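Local atomic coordinates of lectin (PDB entry 4HR6), a protein that forms the short alpha chain of a three-chain, nontoxic seed lectin homologous to type II ribosome-inactivating proteins and probably contributes to its carbohydrate-binding assembly. Residues 17-20 against 21-25. Residues are numbered along the deposited sequence; the frame is centred on the assembly and turned at random.
Sequences IGRV and REELG
I17 meets R21 one helical turn on. Its carbonyl O accepts R21 N at 3.0 Å in an almost straight bond (174° at the hydrogen), and its CG2, anti to the backbone N, sits 3.6 Å from R21 CZ, above the centre of one guanidinium face. R21 CG, set anti to the carbonyl carbon (chi1 -69°), sends the extended chain back along the helix to I17; in the longer lectin chain, S118 O accepts a hydrogen bond from NE and E124 makes a salt bridge to NH1, which fixes the group's rotation. G18 O is bonded to E22 N at 3.1 Å. R19 O takes E23 N, while the R19 side chain, bent at chi2 and chi3, brings NH1 within 3.3 Å of E23 OE1. This salt bridge has its two planes 29° apart, and OE1 also bonds Y4 of the longer chain. V20 O receives L24 N at 3.0 Å, and alongside it V20 CG1 packs on L24 CD1 at 3.7 Å. These four i to i+4 bonds are the pattern of a regular alpha-helix, here the end of helix 10-24. The longer chain packs on I17, V20 and L24, strand 25-26 follows directly, and L24 pairs by backbone with K38, just beyond strand 34-37.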
loop_
_atom_site.group_PDB
_atom_site.type_symbol
_atom_site.label_atom_id
_atom_site.label_comp_id
_atom_site.label_asym_id
_atom_site.label_seq_id
_atom_site.Cartn_x
_atom_site.Cartn_y
_atom_site.Cartn_z
ATOM N N ILE A 17 14.781 -1.569 9.835
ATOM C CA ILE A 17 13.586 -2.168 9.232
ATOM C C ILE A 17 13.873 -2.522 7.777
ATOM O O ILE A 17 13.463 -3.584 7.281
ATOM C CB ILE A 17 12.366 -1.243 9.319
ATOM C CG1 ILE A 17 11.946 -1.029 10.778
ATOM C CG2 ILE A 17 11.201 -1.793 8.484
ATOM C CD1 ILE A 17 11.490 -2.272 11.525
ATOM N N GLY A 18 14.617 -1.649 7.107
ATOM C CA GLY A 18 15.023 -1.903 5.728
ATOM C C GLY A 18 15.823 -3.171 5.579
ATOM O O GLY A 18 15.597 -3.940 4.640
ATOM N N ARG A 19 16.749 -3.402 6.507
ATOM C CA ARG A 19 17.556 -4.618 6.478
ATOM C C ARG A 19 16.727 -5.893 6.811
ATOM O O ARG A 19 16.950 -6.957 6.230
ATOM C CB ARG A 19 18.798 -4.486 7.391
ATOM C CG ARG A 19 19.617 -5.778 7.502
ATOM C CD ARG A 19 21.111 -5.612 7.237
ATOM N NE ARG A 19 21.914 -5.682 8.465
ATOM C CZ ARG A 19 22.528 -6.773 8.939
ATOM N NH1 ARG A 19 22.461 -7.946 8.308
ATOM N NH2 ARG A 19 23.225 -6.686 10.071
ATOM N N VAL A 20 15.783 -5.794 7.740
ATOM C CA VAL A 20 14.927 -6.931 8.047
ATOM C C VAL A 20 14.158 -7.339 6.779
ATOM O O VAL A 20 14.181 -8.505 6.408
ATOM C CB VAL A 20 13.981 -6.638 9.212
ATOM C CG1 VAL A 20 12.900 -7.708 9.340
ATOM C CG2 VAL A 20 14.770 -6.531 10.498
ATOM N N ARG A 21 13.544 -6.366 6.109
ATOM C CA ARG A 21 12.803 -6.603 4.854
ATOM C C ARG A 21 13.644 -7.242 3.759
ATOM O O ARG A 21 13.178 -8.142 3.067
ATOM C CB ARG A 21 12.199 -5.298 4.313
ATOM C CG ARG A 21 11.079 -4.765 5.174
ATOM C CD ARG A 21 10.569 -3.458 4.622
ATOM N NE ARG A 21 9.464 -2.952 5.417
ATOM C CZ ARG A 21 9.149 -1.670 5.529
ATOM N NH1 ARG A 21 9.887 -0.726 4.942
ATOM N NH2 ARG A 21 8.124 -1.315 6.271
ATOM N N GLU A 22 14.880 -6.782 3.604
ATOM C CA GLU A 22 15.760 -7.300 2.561
ATOM C C GLU A 22 16.185 -8.736 2.829
ATOM O O GLU A 22 16.332 -9.542 1.897
ATOM C CB GLU A 22 16.995 -6.414 2.436
ATOM C CG GLU A 22 17.911 -6.768 1.279
ATOM C CD GLU A 22 19.140 -5.866 1.205
ATOM O OE1 GLU A 22 19.069 -4.688 1.640
ATOM O OE2 GLU A 22 20.186 -6.348 0.709
ATOM N N GLU A 23 16.413 -9.059 4.092
ATOM C CA GLU A 23 16.830 -10.408 4.442
ATOM C C GLU A 23 15.665 -11.415 4.466
ATOM O O GLU A 23 15.890 -12.591 4.242
ATOM C CB GLU A 23 17.585 -10.421 5.773
ATOM C CG GLU A 23 19.017 -9.904 5.648
ATOM C CD GLU A 23 19.822 -10.082 6.923
ATOM O OE1 GLU A 23 19.561 -9.359 7.907
ATOM O OE2 GLU A 23 20.717 -10.955 6.944
ATOM N N LEU A 24 14.440 -10.963 4.747
ATOM C CA LEU A 24 13.276 -11.867 4.811
ATOM C C LEU A 24 12.493 -12.006 3.488
ATOM O O LEU A 24 11.869 -13.049 3.241
ATOM C CB LEU A 24 12.320 -11.419 5.910
ATOM C CG LEU A 24 12.832 -11.572 7.343
ATOM C CD1 LEU A 24 11.758 -11.101 8.305
ATOM C CD2 LEU A 24 13.224 -13.005 7.645
ATOM N N GLY A 25 12.513 -10.951 2.674
ATOM C CA GLY A 25 11.784 -10.897 1.428
ATOM C C GLY A 25 12.539 -11.580 0.301
ATOM O O GLY A 25 13.746 -11.396 0.149
#